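Local coordinates for importin-95 (Chaetomium thermophilum, PDB 4XRI), which serves as an importin-beta-type nuclear transport receptor, a flexible HEAT-repeat protein that carries cargo into the nucleus and probably binds a small GTPase, at residues A129-P133 / R134-P138. The protein carries 2 engineered substitutions. Sequence-based numbering, arbitrary orientation.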
ATOM      1  N   ALA A 129      29.671   7.968   5.144  1.00 41.25           N
ATOM      2  CA  ALA A 129      28.464   8.037   5.962  1.00 40.94           C
ATOM      3  C   ALA A 129      28.799   7.848   7.437  1.00 41.99           C
ATOM      4  O   ALA A 129      28.088   8.333   8.319  1.00 43.33           O
ATOM      5  CB  ALA A 129      27.456   6.998   5.509  1.00 39.23           C
ATOM      6  N   ILE A 130      29.899   7.150   7.695  1.00 38.91           N
ATOM      7  CA  ILE A 130      30.367   6.924   9.053  1.00 42.20           C
ATOM      8  C   ILE A 130      31.312   8.027   9.526  1.00 42.75           C
ATOM      9  O   ILE A 130      31.180   8.537  10.642  1.00 40.15           O
ATOM     10  CB  ILE A 130      31.091   5.567   9.172  1.00 45.55           C
ATOM     11  CG1 ILE A 130      30.154   4.425   8.777  1.00 48.07           C
ATOM     12  CG2 ILE A 130      31.626   5.369  10.587  1.00 41.57           C
ATOM     13  CD1 ILE A 130      30.862   3.096   8.625  1.00 50.76           C
ATOM     14  N   GLU A 131      32.255   8.406   8.670  1.00 37.52           N
ATOM     15  CA  GLU A 131      33.370   9.243   9.107  1.00 39.68           C
ATOM     16  C   GLU A 131      33.145  10.752   8.998  1.00 37.05           C
ATOM     17  O   GLU A 131      33.639  11.514   9.831  1.00 38.09           O
ATOM     18  CB  GLU A 131      34.626   8.873   8.323  1.00 36.48           C
ATOM     19  CG  GLU A 131      35.177   7.506   8.665  1.00 43.32           C
ATOM     20  CD  GLU A 131      36.673   7.415   8.444  1.00 47.82           C
ATOM     21  OE1 GLU A 131      37.221   8.279   7.727  1.00 44.86           O
ATOM     22  OE2 GLU A 131      37.305   6.490   9.002  1.00 47.28           O
ATOM     23  N   LEU A 132      32.410  11.188   7.981  1.00 36.50           N
ATOM     24  CA  LEU A 132      32.194  12.620   7.770  1.00 42.66           C
ATOM     25  C   LEU A 132      31.425  13.327   8.905  1.00 41.34           C
ATOM     26  O   LEU A 132      31.777  14.449   9.278  1.00 41.09           O
ATOM     27  CB  LEU A 132      31.476  12.854   6.442  1.00 35.42           C
ATOM     28  CG  LEU A 132      32.338  12.615   5.204  1.00 39.28           C
ATOM     29  CD1 LEU A 132      31.571  12.946   3.933  1.00 36.00           C
ATOM     30  CD2 LEU A 132      33.613  13.437   5.279  1.00 40.12           C
ATOM     31  N   PRO A 133      30.373  12.687   9.459  1.00 43.58           N
ATOM     32  CA  PRO A 133      29.737  13.344  10.609  1.00 41.68           C
ATOM     33  C   PRO A 133      30.677  13.512  11.805  1.00 42.20           C
ATOM     34  O   PRO A 133      30.517  14.451  12.585  1.00 44.93           O
ATOM     35  CB  PRO A 133      28.582  12.395  10.957  1.00 42.30           C
ATOM     36  CG  PRO A 133      28.268  11.710   9.687  1.00 44.14           C
ATOM     37  CD  PRO A 133      29.582  11.532   8.996  1.00 38.94           C
ATOM     38  N   ARG A 134      31.646  12.614  11.940  1.00 40.32           N
ATOM     39  CA  ARG A 134      32.618  12.692  13.026  1.00 43.43           C
ATOM     40  C   ARG A 134      33.896  13.398  12.582  1.00 38.82           C
ATOM     41  O   ARG A 134      34.860  13.485  13.343  1.00 40.07           O
ATOM     42  CB  ARG A 134      32.949  11.293  13.547  1.00 41.17           C
ATOM     43  CG  ARG A 134      31.795  10.612  14.260  1.00 46.02           C
ATOM     44  CD  ARG A 134      32.167   9.206  14.689  1.00 52.69           C
ATOM     45  NE  ARG A 134      31.126   8.598  15.512  1.00 52.11           N
ATOM     46  CZ  ARG A 134      31.044   8.731  16.831  1.00 56.74           C
ATOM     47  NH1 ARG A 134      31.950   9.448  17.481  1.00 55.18           N
ATOM     48  NH2 ARG A 134      30.059   8.145  17.500  1.00 55.88           N
ATOM     49  N   ASN A 135      33.890  13.887  11.345  1.00 41.23           N
ATOM     50  CA  ASN A 135      35.010  14.631  10.773  1.00 41.50           C
ATOM     51  C   ASN A 135      36.312  13.826  10.772  1.00 45.57           C
ATOM     52  O   ASN A 135      37.378  14.331  11.129  1.00 39.14           O
ATOM     53  CB  ASN A 135      35.200  15.951  11.527  1.00 43.96           C
ATOM     54  CG  ASN A 135      36.059  16.941  10.765  1.00 51.82           C
ATOM     55  OD1 ASN A 135      36.226  16.834   9.550  1.00 53.03           O
ATOM     56  ND2 ASN A 135      36.613  17.914  11.481  1.00 49.60           N
ATOM     57  N   GLN A 136      36.221  12.569  10.349  1.00 39.17           N
ATOM     58  CA  GLN A 136      37.369  11.668  10.372  1.00 42.57           C
ATOM     59  C   GLN A 136      37.975  11.441   8.983  1.00 39.98           C
ATOM     60  O   GLN A 136      38.969  10.731   8.838  1.00 46.00           O
ATOM     61  CB  GLN A 136      36.964  10.333  10.997  1.00 38.47           C
ATOM     62  CG  GLN A 136      36.680  10.436  12.486  1.00 40.18           C
ATOM     63  CD  GLN A 136      36.024   9.196  13.057  1.00 52.16           C
ATOM     64  OE1 GLN A 136      35.466   8.381  12.322  1.00 45.59           O
ATOM     65  NE2 GLN A 136      36.092   9.044  14.375  1.00 55.34           N
ATOM     66  N   TRP A 137      37.372  12.047   7.965  1.00 44.02           N
ATOM     67  CA  TRP A 137      37.943  12.035   6.619  1.00 42.86           C
ATOM     68  C   TRP A 137      37.882  13.434   6.009  1.00 43.23           C
ATOM     69  O   TRP A 137      37.162  13.658   5.034  1.00 40.05           O
ATOM     70  CB  TRP A 137      37.207  11.032   5.727  1.00 43.23           C
ATOM     71  CG  TRP A 137      38.020  10.516   4.572  1.00 41.17           C
ATOM     72  CD1 TRP A 137      39.236  10.972   4.150  1.00 39.17           C
ATOM     73  CD2 TRP A 137      37.673   9.429   3.701  1.00 37.19           C
ATOM     74  NE1 TRP A 137      39.665  10.239   3.067  1.00 39.66           N
ATOM     75  CE2 TRP A 137      38.728   9.291   2.774  1.00 37.81           C
ATOM     76  CE3 TRP A 137      36.579   8.566   3.618  1.00 40.12           C
ATOM     77  CZ2 TRP A 137      38.710   8.318   1.774  1.00 43.21           C
ATOM     78  CZ3 TRP A 137      36.568   7.604   2.625  1.00 38.28           C
ATOM     79  CH2 TRP A 137      37.626   7.487   1.717  1.00 36.51           C
ATOM     80  N   PRO A 138      38.633  14.386   6.588  1.00 42.06           N
ATOM     81  CA  PRO A 138      38.550  15.787   6.158  1.00 39.60           C
ATOM     82  C   PRO A 138      39.040  16.018   4.730  1.00 40.55           C
ATOM     83  O   PRO A 138      38.722  17.052   4.143  1.00 49.26           O
ATOM     84  CB  PRO A 138      39.453  16.513   7.163  1.00 45.77           C
ATOM     85  CG  PRO A 138      40.412  15.475   7.618  1.00 47.53           C
ATOM     86  CD  PRO A 138      39.631  14.197   7.656  1.00 45.69           C
TER
HETATM   87  O   HOH W   1      29.690   7.519  12.901  1.00 48.75           O
HETATM   88  O   HOH W   2      36.972   6.108  11.840  1.00 54.40           O
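A water donates to I130 O (2.9 Å) and accepts from R134 NE, lying at the guanidinium edge in its plane; the extended arginine carries its charge past the turn, fitting an exposed site. E131 O receives Q136 N at 2.8 Å, nearly straight at the hydrogen (165°) though above the carbonyl plane, and a weaker bond from R134 N. With CG anti to its carbonyl carbon (chi1 -69°), the E131 side chain runs crosswise to that of Q136, and a water links E131 OE2 to Q136 OE1. Glutamate suits this buried place because K102 forms a salt bridge with OE1 and W89 NE1 hydrogen-bonds OE2; K102 also makes a cation-pi contact with W137, whose CB lies 3.4 Å from E131 OE1. An alanine in place of E131 would probably leave K102 without its carboxylate mate and W89 NE1 without its acceptor. L132 O takes a weak bond from N135 N, completing a Schellman motif with N135 as C-prime, where asparagine tolerates left-handed phi (58°), while L132 CD2 lies 4.3 Å from W137 CB. P133's ring-fixed phi suits the type I turn L132-N135. This cap ends helix 114-131, with helix 79-91 against I130, helix 95-108 against W137 and helix 172-178 against L132.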